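Side-chain contacts in V-type ATP synthase alpha chain (Nanoarchaeum equitans Kin4-M, PDB 5BN3), which belongs to the alpha/beta family of rotary ATPase subunits and contains a P-loop nucleotide-binding domain, with adenosine-5'-diphosphate bound in this model: residues V24-E29 against A43-Y48; D81-P86 against R294-Y299; Y91-S96 against I103-L108; L300-G305 against A354-R359; E331-L336 against P346-R351. All blocks are in the same frame, centred on the assembly; numbering follows the deposited sequence.

Contact 1: V24-E29 against A43-Y48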
# COMPACT_ATOMS: atom_id res chain seq x y z
N VAL A 24 -15.86 19.37 -33.65
CA VAL A 24 -15.84 20.82 -33.69
C VAL A 24 -14.45 21.31 -34.08
O VAL A 24 -13.47 20.56 -34.02
CB VAL A 24 -16.26 21.45 -32.35
CG1 VAL A 24 -17.71 21.15 -32.05
CG2 VAL A 24 -15.37 20.95 -31.22
N ARG A 25 -14.37 22.58 -34.47
CA ARG A 25 -13.10 23.20 -34.76
C ARG A 25 -12.84 24.31 -33.75
O ARG A 25 -13.62 25.26 -33.63
CB ARG A 25 -13.08 23.73 -36.20
CG ARG A 25 -13.03 22.61 -37.23
CD ARG A 25 -13.62 23.00 -38.57
NE ARG A 25 -13.51 21.90 -39.52
CZ ARG A 25 -14.25 21.79 -40.63
NH1 ARG A 25 -15.16 22.70 -40.92
NH2 ARG A 25 -14.08 20.75 -41.43
N VAL A 26 -11.75 24.16 -33.00
CA VAL A 26 -11.51 24.98 -31.81
C VAL A 26 -10.52 26.12 -32.06
O VAL A 26 -9.41 25.90 -32.55
CB VAL A 26 -11.00 24.11 -30.64
CG1 VAL A 26 -10.77 24.95 -29.41
CG2 VAL A 26 -12.00 23.01 -30.34
N GLY A 27 -10.93 27.34 -31.71
CA GLY A 27 -10.08 28.50 -31.86
C GLY A 27 -9.97 28.99 -33.29
O GLY A 27 -10.51 28.38 -34.21
N GLU A 28 -9.25 30.10 -33.48
CA GLU A 28 -9.06 30.67 -34.81
C GLU A 28 -8.23 29.76 -35.70
O GLU A 28 -8.38 29.78 -36.93
CB GLU A 28 -8.40 32.04 -34.70
N GLU A 29 -7.37 28.95 -35.09
CA GLU A 29 -6.54 28.02 -35.85
C GLU A 29 -7.30 26.74 -36.18
O GLU A 29 -6.78 25.86 -36.87
CB GLU A 29 -5.24 27.70 -35.10
CG GLU A 29 -4.27 28.87 -35.04
CD GLU A 29 -2.83 28.42 -34.86
OE1 GLU A 29 -2.59 27.20 -34.81
OE2 GLU A 29 -1.94 29.29 -34.76
N ALA A 43 -20.32 22.91 -23.36
CA ALA A 43 -19.87 21.67 -24.01
C ALA A 43 -18.46 21.31 -23.56
O ALA A 43 -17.59 22.17 -23.48
CB ALA A 43 -19.91 21.81 -25.51
N TYR A 44 -18.25 20.03 -23.26
CA TYR A 44 -16.93 19.55 -22.89
C TYR A 44 -16.29 18.89 -24.10
O TYR A 44 -16.81 17.92 -24.65
CB TYR A 44 -17.03 18.59 -21.70
CG TYR A 44 -17.51 19.29 -20.44
CD1 TYR A 44 -18.86 19.52 -20.22
CD2 TYR A 44 -16.61 19.74 -19.48
CE1 TYR A 44 -19.30 20.17 -19.08
CE2 TYR A 44 -17.04 20.38 -18.34
CZ TYR A 44 -18.38 20.59 -18.14
OH TYR A 44 -18.81 21.24 -17.00
N ILE A 45 -15.15 19.44 -24.51
CA ILE A 45 -14.52 19.06 -25.77
C ILE A 45 -13.11 18.54 -25.55
O ILE A 45 -12.29 19.22 -24.92
CB ILE A 45 -14.45 20.29 -26.70
CG1 ILE A 45 -15.86 20.81 -27.01
CG2 ILE A 45 -13.72 19.95 -27.98
CD1 ILE A 45 -15.91 22.27 -27.37
N GLN A 46 -12.82 17.35 -26.05
CA GLN A 46 -11.44 16.88 -26.06
C GLN A 46 -10.78 17.25 -27.39
O GLN A 46 -11.30 16.95 -28.47
CB GLN A 46 -11.32 15.38 -25.73
CG GLN A 46 -11.86 14.41 -26.77
CD GLN A 46 -11.77 12.97 -26.30
OE1 GLN A 46 -11.96 12.68 -25.12
NE2 GLN A 46 -11.47 12.06 -27.22
N VAL A 47 -9.65 17.94 -27.29
CA VAL A 47 -8.97 18.49 -28.45
C VAL A 47 -7.84 17.56 -28.89
O VAL A 47 -7.04 17.12 -28.07
CB VAL A 47 -8.41 19.89 -28.14
CG1 VAL A 47 -7.76 20.50 -29.37
CG2 VAL A 47 -9.53 20.79 -27.65
N TYR A 48 -7.79 17.26 -30.19
CA TYR A 48 -6.81 16.33 -30.73
C TYR A 48 -5.55 17.05 -31.21
O TYR A 48 -4.83 16.55 -32.08
CB TYR A 48 -7.43 15.50 -31.85
CG TYR A 48 -8.58 14.66 -31.38
CD1 TYR A 48 -8.37 13.46 -30.73
CD2 TYR A 48 -9.89 15.08 -31.57
CE1 TYR A 48 -9.42 12.69 -30.29
CE2 TYR A 48 -10.95 14.31 -31.13
CZ TYR A 48 -10.71 13.12 -30.49
OH TYR A 48 -11.76 12.35 -30.05
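V24 and I45 meet tip to tip across the inside of the N-terminal beta barrel, the CG2 methyl of V24 lying 3.8 Å from CG2 of I45. With V24 CG1 turned beside the backbone N (chi1 -66°), CG2 falls between N and the carbonyl carbon and faces I45. It is also 4.1 Å from I45 CD1, so one methyl of the valine meets the methyl ends of both I45 branches. Two residues on, V26 uses a single methyl twice. Its CG2 is 4.2 Å from I45 CG2 and 4.3 Å from CG2 of V47. The two strands are not neighbours in the sheet. Strand 31-39 runs between them and supplies V35, which touches V24 and I45 alike; the axes of the strand pieces 24-26 and 43-47 approach to 9.0 Å at an angle of 74°, as expected where a curled antiparallel sheet brings strands together across the core of a small barrel. Q46 points away from the valines and makes its polar bonds there, NE2 donating to Y48 OH (2.9 Å) while also bonding E295 of the nucleotide-binding domain. Between the two segments there is no hydrogen bond or charge pair, only aliphatic methyls, so the contact depends on shape and the exclusion of water rather than on any directional bond.

Contact 2: D81-P86 against R294-Y299; sequences DGLGRP and REASIY
G82, in the type I beta turn from D81 to G84, lays its backbone directly on helix 293-309, with its CA 4.0 Å from the CA of S297. The approach is this close because both sides are small: G82 CA meets S297 CB at 3.8 Å, and the G82 carbonyl O rests 3.5 Å from the methyl CB of A296. That oxygen also comes near S297 N without forming a hydrogen bond. L83 starts off away from the helix but its end swings back, putting CD2 4.0 Å from A296 CB, while its other methyl, CD1, lies over the rim of one face of the R85 guanidinium. The turn follows strand 79-80, which pairs in parallel with strand 280-285 of the large sheet in the P-loop-type nucleotide-binding domain, so the turn comes to lie against a helix that packs on this same sheet. D81 braces the turn from within. Its OD1 takes the backbone N of R85 (2.6 Å), and its OD2 accepts R85 NE on the syn lone pair at 2.7 Å in a salt bridge; R85 NH1 has a second acidic partner in E49. On the helix, a chi1 of 71° brings S297 OG back to the preceding turn, where it donates to R294 O at 2.6 Å, arriving on the same face of that carbonyl as I298 N.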
# COMPACT_ATOMS: atom_id res chain seq x y z
N ASP A 81 -1.49 9.57 -39.14
CA ASP A 81 -1.52 9.90 -37.71
C ASP A 81 -2.81 9.39 -37.08
O ASP A 81 -3.60 8.72 -37.76
CB ASP A 81 -1.32 11.41 -37.47
CG ASP A 81 -2.52 12.25 -37.87
OD1 ASP A 81 -3.46 11.73 -38.51
OD2 ASP A 81 -2.53 13.46 -37.54
N GLY A 82 -3.02 9.69 -35.80
CA GLY A 82 -4.19 9.19 -35.09
C GLY A 82 -5.52 9.63 -35.68
O GLY A 82 -6.55 8.99 -35.45
N LEU A 83 -5.51 10.73 -36.43
CA LEU A 83 -6.74 11.26 -37.02
C LEU A 83 -6.89 10.86 -38.49
O LEU A 83 -7.83 11.28 -39.16
CB LEU A 83 -6.80 12.78 -36.87
CG LEU A 83 -7.00 13.33 -35.45
CD1 LEU A 83 -6.97 14.85 -35.44
CD2 LEU A 83 -8.30 12.82 -34.87
N GLY A 84 -5.96 10.05 -38.99
CA GLY A 84 -6.02 9.59 -40.36
C GLY A 84 -5.39 10.55 -41.35
O GLY A 84 -5.68 10.51 -42.55
N ARG A 85 -4.53 11.43 -40.85
CA ARG A 85 -3.83 12.38 -41.72
C ARG A 85 -2.51 11.77 -42.20
O ARG A 85 -1.72 11.28 -41.40
CB ARG A 85 -3.60 13.70 -40.99
CG ARG A 85 -4.89 14.37 -40.53
CD ARG A 85 -4.65 15.69 -39.80
NE ARG A 85 -4.08 15.49 -38.46
CZ ARG A 85 -3.86 16.47 -37.59
NH1 ARG A 85 -4.16 17.73 -37.91
NH2 ARG A 85 -3.34 16.20 -36.40
N PRO A 86 -2.28 11.80 -43.52
CA PRO A 86 -1.10 11.17 -44.11
C PRO A 86 0.18 11.93 -43.80
O PRO A 86 0.30 13.11 -44.16
CB PRO A 86 -1.39 11.21 -45.62
CG PRO A 86 -2.30 12.39 -45.79
CD PRO A 86 -3.13 12.45 -44.54
N ARG A 294 -4.54 9.44 -29.20
CA ARG A 294 -4.28 8.03 -28.93
C ARG A 294 -5.57 7.23 -28.96
O ARG A 294 -5.61 6.13 -29.49
CB ARG A 294 -3.62 7.85 -27.55
CG ARG A 294 -2.22 8.42 -27.43
CD ARG A 294 -1.65 8.14 -26.05
NE ARG A 294 -0.45 8.93 -25.79
CZ ARG A 294 0.15 9.01 -24.61
NH1 ARG A 294 -0.34 8.34 -23.58
NH2 ARG A 294 1.23 9.76 -24.47
N GLU A 295 -6.62 7.79 -28.37
CA GLU A 295 -7.93 7.14 -28.40
C GLU A 295 -8.42 7.05 -29.84
O GLU A 295 -8.93 6.02 -30.27
CB GLU A 295 -8.94 7.90 -27.54
CG GLU A 295 -10.36 7.36 -27.68
CD GLU A 295 -11.27 7.79 -26.56
OE1 GLU A 295 -11.68 8.98 -26.53
OE2 GLU A 295 -11.60 6.95 -25.70
N ALA A 296 -8.24 8.14 -30.58
CA ALA A 296 -8.65 8.17 -31.98
C ALA A 296 -7.94 7.10 -32.80
O ALA A 296 -8.56 6.42 -33.61
CB ALA A 296 -8.39 9.54 -32.57
N SER A 297 -6.64 6.93 -32.56
CA SER A 297 -5.84 5.96 -33.31
C SER A 297 -6.32 4.52 -33.11
O SER A 297 -6.25 3.70 -34.03
CB SER A 297 -4.36 6.08 -32.93
OG SER A 297 -4.14 5.59 -31.62
N ILE A 298 -6.80 4.22 -31.91
CA ILE A 298 -7.32 2.89 -31.59
C ILE A 298 -8.61 2.58 -32.34
O ILE A 298 -8.74 1.52 -32.96
CB ILE A 298 -7.56 2.75 -30.07
CG1 ILE A 298 -6.23 2.69 -29.31
CG2 ILE A 298 -8.39 1.52 -29.77
CD1 ILE A 298 -5.41 1.45 -29.60
N TYR A 299 -9.57 3.50 -32.28
CA TYR A 299 -10.84 3.33 -32.99
C TYR A 299 -10.64 3.37 -34.50
O TYR A 299 -11.33 2.67 -35.24
CB TYR A 299 -11.84 4.40 -32.54
CG TYR A 299 -12.35 4.21 -31.13
CD1 TYR A 299 -11.62 4.65 -30.04
CD2 TYR A 299 -13.57 3.58 -30.89
CE1 TYR A 299 -12.07 4.48 -28.75
CE2 TYR A 299 -14.03 3.41 -29.60
CZ TYR A 299 -13.28 3.86 -28.53
OH TYR A 299 -13.73 3.68 -27.25

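Contact 3: Y91-S96 against I103-L108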
# COMPACT_ATOMS: atom_id res chain seq x y z
N TYR A 91 4.62 16.09 -44.54
CA TYR A 91 6.03 16.39 -44.77
C TYR A 91 6.22 17.19 -46.06
O TYR A 91 6.96 18.17 -46.08
CB TYR A 91 6.84 15.09 -44.85
CG TYR A 91 8.29 15.29 -45.24
CD1 TYR A 91 9.23 15.67 -44.29
CD2 TYR A 91 8.71 15.11 -46.55
CE1 TYR A 91 10.55 15.86 -44.64
CE2 TYR A 91 10.04 15.30 -46.90
CZ TYR A 91 10.95 15.67 -45.94
OH TYR A 91 12.27 15.86 -46.28
N GLU A 92 5.56 16.76 -47.13
CA GLU A 92 5.73 17.39 -48.43
C GLU A 92 5.13 18.80 -48.52
O GLU A 92 5.73 19.69 -49.13
CB GLU A 92 5.18 16.49 -49.54
CG GLU A 92 6.11 15.34 -49.91
CD GLU A 92 5.46 14.27 -50.77
OE1 GLU A 92 4.27 14.43 -51.12
OE2 GLU A 92 6.13 13.27 -51.09
N LYS A 93 3.97 19.01 -47.90
CA LYS A 93 3.35 20.33 -47.90
C LYS A 93 4.16 21.33 -47.09
O LYS A 93 4.46 22.42 -47.57
CB LYS A 93 1.92 20.26 -47.34
CG LYS A 93 0.96 19.40 -48.14
CD LYS A 93 1.02 19.73 -49.62
CE LYS A 93 -0.04 18.97 -50.40
NZ LYS A 93 -1.42 19.31 -49.94
N THR A 94 4.51 20.95 -45.87
CA THR A 94 5.21 21.85 -44.95
C THR A 94 6.69 22.00 -45.28
O THR A 94 7.30 23.01 -44.91
CB THR A 94 5.09 21.36 -43.50
OG1 THR A 94 5.78 20.11 -43.35
CG2 THR A 94 3.63 21.16 -43.14
N GLN A 95 7.25 21.02 -45.98
CA GLN A 95 8.70 20.96 -46.23
C GLN A 95 9.47 21.07 -44.92
O GLN A 95 10.54 21.69 -44.86
CB GLN A 95 9.13 22.04 -47.22
CG GLN A 95 8.68 21.77 -48.65
CD GLN A 95 9.33 20.53 -49.24
OE1 GLN A 95 10.54 20.34 -49.15
NE2 GLN A 95 8.51 19.67 -49.84
N SER A 96 8.92 20.47 -43.87
CA SER A 96 9.50 20.51 -42.54
C SER A 96 9.55 19.10 -41.95
O SER A 96 8.81 18.22 -42.39
CB SER A 96 8.68 21.43 -41.64
OG SER A 96 9.09 21.32 -40.28
N ILE A 103 -2.90 21.54 -39.06
CA ILE A 103 -2.90 21.18 -40.48
C ILE A 103 -4.01 20.17 -40.77
O ILE A 103 -4.19 19.20 -40.04
CB ILE A 103 -1.52 20.64 -40.97
CG1 ILE A 103 -1.52 20.47 -42.49
CG2 ILE A 103 -1.14 19.34 -40.27
CD1 ILE A 103 -0.16 20.15 -43.08
N ASP A 104 -4.76 20.40 -41.84
CA ASP A 104 -5.80 19.45 -42.24
C ASP A 104 -5.66 19.05 -43.70
O ASP A 104 -5.75 19.88 -44.60
CB ASP A 104 -7.20 20.00 -41.95
CG ASP A 104 -8.23 18.89 -41.80
OD1 ASP A 104 -7.86 17.82 -41.27
OD2 ASP A 104 -9.39 19.09 -42.20
N LEU A 105 -5.44 17.76 -43.92
CA LEU A 105 -5.31 17.19 -45.25
C LEU A 105 -6.27 16.01 -45.39
O LEU A 105 -6.63 15.38 -44.39
CB LEU A 105 -3.88 16.71 -45.50
CG LEU A 105 -2.74 17.72 -45.43
CD1 LEU A 105 -1.40 17.05 -45.70
CD2 LEU A 105 -2.97 18.86 -46.40
N PRO A 106 -6.70 15.71 -46.63
CA PRO A 106 -7.53 14.52 -46.83
C PRO A 106 -6.73 13.24 -46.65
O PRO A 106 -5.55 13.20 -47.01
CB PRO A 106 -7.99 14.66 -48.29
CG PRO A 106 -6.96 15.52 -48.94
CD PRO A 106 -6.51 16.48 -47.87
N THR A 107 -7.36 12.21 -46.09
CA THR A 107 -6.70 10.93 -45.81
C THR A 107 -6.20 10.23 -47.08
O THR A 107 -5.04 9.84 -47.16
CB THR A 107 -7.65 9.98 -45.06
OG1 THR A 107 -8.01 10.56 -43.80
CG2 THR A 107 -6.99 8.63 -44.83
N LEU A 108 -7.10 10.08 -48.05
CA LEU A 108 -6.78 9.38 -49.28
C LEU A 108 -6.30 10.34 -50.37
O LEU A 108 -6.87 11.41 -50.57
CB LEU A 108 -8.01 8.60 -49.77
CG LEU A 108 -8.60 7.63 -48.74
CD1 LEU A 108 -9.89 6.99 -49.25
CD2 LEU A 108 -7.59 6.56 -48.39
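K93 brings its ammonium against a hydrocarbon: NZ lies 3.9 Å from the CD2 methyl of L105, with no hydrogen bond or ion pair joining the segments. The lysine chain is bent at chi2 (-49°) and again at its end, so it folds obliquely across the leucine instead of stretching out, and its CG passes 4.1 Å from L105 CD1. Alongside, T94 CG2 meets I103 CD1 at 3.9 Å, also at a slant. Helix 87-94 ends here, and its last turn packs against the loop that leads on to strand 114-118; L105 reaches back to D89 and I90 of the same helix. An ST turn marks the exit, T94 OG1 accepting S96 N at 3.2 Å while also bonding I90 O. With OG1 so engaged, the methyl CG2 is the T94 branch that faces I103. Q95 leaves the helix with positive phi, and its NE2 reaches back to E92 O (2.9 Å), in the carbonyl plane on a lone pair.

Contact 4: L300-G305 against A354-R359; sequences LGATIG and AEFYER
A302 sets its methyl against the aliphatic part of R359, CB to CD 3.7 Å, and with the same CB touches the edge of the F356 ring, 4.2 Å from CE1 and close to the ring plane. One methyl thus meets both the arginine chain and the ring edge, and being small it allows the backbones to come near: the CA atoms of A302 and F356 are 7.1 Å apart. F356 is placed for this by its first torsion, CG anti to the backbone N (chi1 178°), and it packs on I298 as well. Helices 293-309 and 349-357 both belong to the P-loop-type nucleotide-binding domain, and this is where one turn of the first meets the C-terminal end of the second and R359 just after it, while L300 and I304 rest on strand 280-285. R359 runs extended from CG to NE past A302 and crosses T303 obliquely. Its NH1 donates to T303 OG1 at 3.0 Å; the bond is noticeably bent (138°), and the hydroxyl oxygen stands 27° out of the guanidinium plane. T303 OG1 also bonds the carbonyl O of Y299 one turn back, which fixes the hydroxyl for the arginine. The buried guanidinium is gripped further by E306, in a salt bridge with NH1, and by the carbonyl of I184, which receives NH2. A bound magnesium ion lies about 12 Å from the R359 side chain.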
# COMPACT_ATOMS: atom_id res chain seq x y z
N LEU A 300 -9.69 4.19 -34.94
CA LEU A 300 -9.39 4.34 -36.36
C LEU A 300 -8.88 3.03 -36.95
O LEU A 300 -9.35 2.58 -38.00
CB LEU A 300 -8.32 5.42 -36.56
CG LEU A 300 -8.03 5.80 -38.01
CD1 LEU A 300 -8.93 6.94 -38.40
CD2 LEU A 300 -6.56 6.16 -38.22
N GLY A 301 -7.90 2.42 -36.28
CA GLY A 301 -7.31 1.18 -36.75
C GLY A 301 -8.28 0.03 -36.72
O GLY A 301 -8.25 -0.84 -37.60
N ALA A 302 -9.15 0.01 -35.72
CA ALA A 302 -10.18 -1.01 -35.62
C ALA A 302 -11.17 -0.88 -36.77
O ALA A 302 -11.57 -1.88 -37.37
CB ALA A 302 -10.90 -0.91 -34.29
N THR A 303 -11.57 0.35 -37.07
CA THR A 303 -12.52 0.62 -38.14
C THR A 303 -11.98 0.21 -39.51
O THR A 303 -12.69 -0.41 -40.30
CB THR A 303 -12.91 2.12 -38.18
OG1 THR A 303 -13.54 2.47 -36.94
CG2 THR A 303 -13.86 2.39 -39.33
N ILE A 304 -10.72 0.56 -39.77
CA ILE A 304 -10.06 0.16 -41.01
C ILE A 304 -9.95 -1.37 -41.08
O ILE A 304 -10.12 -1.97 -42.14
CB ILE A 304 -8.67 0.81 -41.13
CG1 ILE A 304 -8.81 2.33 -41.25
CG2 ILE A 304 -7.91 0.26 -42.31
CD1 ILE A 304 -7.48 3.08 -41.24
N GLY A 305 -9.68 -2.00 -39.93
CA GLY A 305 -9.63 -3.45 -39.85
C GLY A 305 -10.95 -4.10 -40.21
O GLY A 305 -10.98 -5.09 -40.94
N ALA A 354 -13.42 -2.83 -23.83
CA ALA A 354 -14.31 -3.75 -24.51
C ALA A 354 -14.75 -3.22 -25.88
O ALA A 354 -14.92 -3.99 -26.81
CB ALA A 354 -15.52 -4.05 -23.65
N GLU A 355 -14.94 -1.91 -25.98
CA GLU A 355 -15.31 -1.29 -27.26
C GLU A 355 -14.27 -1.55 -28.34
O GLU A 355 -14.58 -1.53 -29.53
CB GLU A 355 -15.53 0.22 -27.09
CG GLU A 355 -16.79 0.58 -26.31
CD GLU A 355 -16.95 2.08 -26.12
OE1 GLU A 355 -16.19 2.85 -26.75
OE2 GLU A 355 -17.84 2.50 -25.35
N PHE A 356 -13.03 -1.80 -27.93
CA PHE A 356 -11.96 -2.15 -28.85
C PHE A 356 -11.95 -3.65 -29.15
O PHE A 356 -12.14 -4.06 -30.30
CB PHE A 356 -10.61 -1.71 -28.27
CG PHE A 356 -9.43 -2.06 -29.12
CD1 PHE A 356 -9.39 -1.70 -30.46
CD2 PHE A 356 -8.35 -2.74 -28.58
CE1 PHE A 356 -8.29 -2.02 -31.25
CE2 PHE A 356 -7.25 -3.06 -29.36
CZ PHE A 356 -7.22 -2.70 -30.69
N TYR A 357 -11.75 -4.47 -28.12
CA TYR A 357 -11.57 -5.91 -28.31
C TYR A 357 -12.80 -6.65 -28.83
O TYR A 357 -12.67 -7.68 -29.50
CB TYR A 357 -11.07 -6.56 -27.01
CG TYR A 357 -9.64 -6.19 -26.68
CD1 TYR A 357 -8.58 -6.73 -27.39
CD2 TYR A 357 -9.35 -5.31 -25.65
CE1 TYR A 357 -7.28 -6.40 -27.08
CE2 TYR A 357 -8.05 -4.97 -25.34
CZ TYR A 357 -7.02 -5.52 -26.06
OH TYR A 357 -5.72 -5.20 -25.76
N GLU A 358 -14.00 -6.14 -28.54
CA GLU A 358 -15.22 -6.79 -29.01
C GLU A 358 -15.42 -6.64 -30.51
O GLU A 358 -16.33 -7.23 -31.09
CB GLU A 358 -16.43 -6.27 -28.25
N ARG A 359 -14.57 -5.84 -31.15
CA ARG A 359 -14.61 -5.67 -32.60
C ARG A 359 -13.91 -6.82 -33.32
O ARG A 359 -14.10 -7.02 -34.51
CB ARG A 359 -13.96 -4.35 -33.01
CG ARG A 359 -14.70 -3.10 -32.57
CD ARG A 359 -14.41 -1.98 -33.55
NE ARG A 359 -14.82 -0.67 -33.05
CZ ARG A 359 -14.95 0.41 -33.82
NH1 ARG A 359 -14.73 0.33 -35.13
NH2 ARG A 359 -15.33 1.56 -33.29

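Contact 5: E331-L336 against P346-R351; sequences EISSRL and PAYLLR
S333 on helix 322-335 packs against P346 and Y348, which lie in the type I beta turn from P346 to L349 that starts helix 349-357 of the nucleotide-binding domain, Y348 being its N-cap residue. Van der Waals contact comes first. S333 OG touches P346 CB at 3.6 Å, and S333 CB lies 3.8 Å from Y348 OH. Polar contact is indirect: S333 OG and Y348 OH are 3.7 Å apart and not bonded to each other, but both hydroxyls bond OE1 of E338, from the loop joining the segments, so one carboxylate oxygen ties helix to turn. Charge pairs involve other residues of the two segments, E331 OE2 receiving R335 NH2 at 2.6 Å within the helix, and R351 reaching E237 of a neighbouring NEQ263 chain. Ring packing completes the turn. A chi1 of 46° folds Y348 back over the proline, and P346 CB stands 3.4 Å above one face of the ring, offset toward the rim.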
# COMPACT_ATOMS: atom_id res chain seq x y z
N GLU A 331 -6.38 10.85 -18.17
CA GLU A 331 -6.12 12.28 -18.24
C GLU A 331 -7.38 13.09 -18.53
O GLU A 331 -7.64 14.10 -17.88
CB GLU A 331 -5.02 12.59 -19.26
CG GLU A 331 -4.94 14.05 -19.70
CD GLU A 331 -4.31 14.98 -18.66
OE1 GLU A 331 -4.35 14.67 -17.45
OE2 GLU A 331 -3.76 16.02 -19.07
N ILE A 332 -8.17 12.64 -19.51
CA ILE A 332 -9.43 13.30 -19.84
C ILE A 332 -10.37 13.27 -18.64
O ILE A 332 -10.97 14.28 -18.28
CB ILE A 332 -10.14 12.60 -21.02
CG1 ILE A 332 -9.26 12.58 -22.27
CG2 ILE A 332 -11.48 13.26 -21.31
CD1 ILE A 332 -8.87 13.95 -22.78
N SER A 333 -10.49 12.09 -18.03
CA SER A 333 -11.32 11.91 -16.84
C SER A 333 -10.90 12.84 -15.71
O SER A 333 -11.74 13.41 -15.01
CB SER A 333 -11.24 10.45 -16.38
OG SER A 333 -12.21 10.17 -15.39
N SER A 334 -9.59 13.02 -15.55
CA SER A 334 -9.04 13.89 -14.51
C SER A 334 -9.41 15.36 -14.73
O SER A 334 -9.78 16.06 -13.78
CB SER A 334 -7.52 13.74 -14.45
OG SER A 334 -6.95 14.69 -13.58
N ARG A 335 -9.30 15.82 -15.97
CA ARG A 335 -9.63 17.20 -16.31
C ARG A 335 -11.13 17.46 -16.15
O ARG A 335 -11.54 18.55 -15.77
CB ARG A 335 -9.22 17.52 -17.75
CG ARG A 335 -7.77 17.19 -18.10
CD ARG A 335 -6.78 18.12 -17.42
NE ARG A 335 -5.41 17.84 -17.86
CZ ARG A 335 -4.38 18.66 -17.68
NH1 ARG A 335 -4.55 19.83 -17.07
NH2 ARG A 335 -3.17 18.32 -18.11
N LEU A 336 -11.94 16.44 -16.44
CA LEU A 336 -13.39 16.54 -16.30
C LEU A 336 -13.80 16.56 -14.84
O LEU A 336 -14.96 16.83 -14.52
CB LEU A 336 -14.07 15.37 -17.02
CG LEU A 336 -14.15 15.45 -18.54
CD1 LEU A 336 -14.62 14.13 -19.12
CD2 LEU A 336 -15.09 16.56 -18.95
N PRO A 346 -10.46 5.86 -14.80
CA PRO A 346 -11.91 6.01 -14.67
C PRO A 346 -12.58 4.66 -14.45
O PRO A 346 -12.03 3.63 -14.85
CB PRO A 346 -12.32 6.60 -16.02
CG PRO A 346 -11.20 6.26 -16.96
CD PRO A 346 -9.97 6.29 -16.12
N ALA A 347 -13.75 4.66 -13.82
CA ALA A 347 -14.44 3.42 -13.51
C ALA A 347 -14.94 2.69 -14.75
O ALA A 347 -15.26 1.50 -14.69
CB ALA A 347 -15.59 3.68 -12.55
N TYR A 348 -15.00 3.40 -15.87
CA TYR A 348 -15.48 2.81 -17.12
C TYR A 348 -14.35 2.27 -18.00
O TYR A 348 -14.55 2.05 -19.20
CB TYR A 348 -16.34 3.82 -17.90
CG TYR A 348 -15.75 5.21 -18.00
CD1 TYR A 348 -14.84 5.53 -18.99
CD2 TYR A 348 -16.14 6.22 -17.13
CE1 TYR A 348 -14.31 6.80 -19.10
CE2 TYR A 348 -15.62 7.49 -17.23
CZ TYR A 348 -14.70 7.77 -18.22
OH TYR A 348 -14.17 9.04 -18.32
N LEU A 349 -13.18 2.04 -17.41
CA LEU A 349 -12.03 1.54 -18.16
C LEU A 349 -12.33 0.22 -18.88
O LEU A 349 -12.03 0.07 -20.06
CB LEU A 349 -10.82 1.36 -17.24
CG LEU A 349 -9.57 0.76 -17.90
CD1 LEU A 349 -9.07 1.65 -19.02
CD2 LEU A 349 -8.47 0.52 -16.87
N LEU A 350 -12.94 -0.73 -18.16
CA LEU A 350 -13.25 -2.04 -18.73
C LEU A 350 -14.19 -1.93 -19.92
O LEU A 350 -14.00 -2.60 -20.94
CB LEU A 350 -13.85 -2.95 -17.66
CG LEU A 350 -14.30 -4.33 -18.14
CD1 LEU A 350 -13.12 -5.16 -18.61
CD2 LEU A 350 -15.06 -5.07 -17.05
N ARG A 351 -15.21 -1.09 -19.80
CA ARG A 351 -16.19 -0.89 -20.86
C ARG A 351 -15.53 -0.30 -22.11
O ARG A 351 -15.84 -0.69 -23.23
CB ARG A 351 -17.32 0.03 -20.38
CG ARG A 351 -18.51 0.14 -21.32
CD ARG A 351 -19.52 1.16 -20.80
NE ARG A 351 -19.02 2.53 -20.89
CZ ARG A 351 -19.42 3.52 -20.11
NH1 ARG A 351 -20.34 3.31 -19.18
NH2 ARG A 351 -18.91 4.74 -20.26

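Contacts 2 and 4 share helix 293-309, and Y299 OH bonds E355 OE1 (2.6 Å) between them; contact 5 is nested in the loop closed by contact 4 and shares helix 349-357 with it. Contact 1, in the barrel, is joined to contact 2 by Y48 CB on L83 CD1 (3.7 Å) and to contact 5 by Y44 CD2 on L336 CD2 (3.6 Å). Contact 3 lies nested in the loop closed by contact 2 and is tied to it by R85 NH1 on I103 O (2.6 Å). No segment contributes to the adenosine-5'-diphosphate pocket; contacts 3 and 5 are the farthest apart, centres 32 Å.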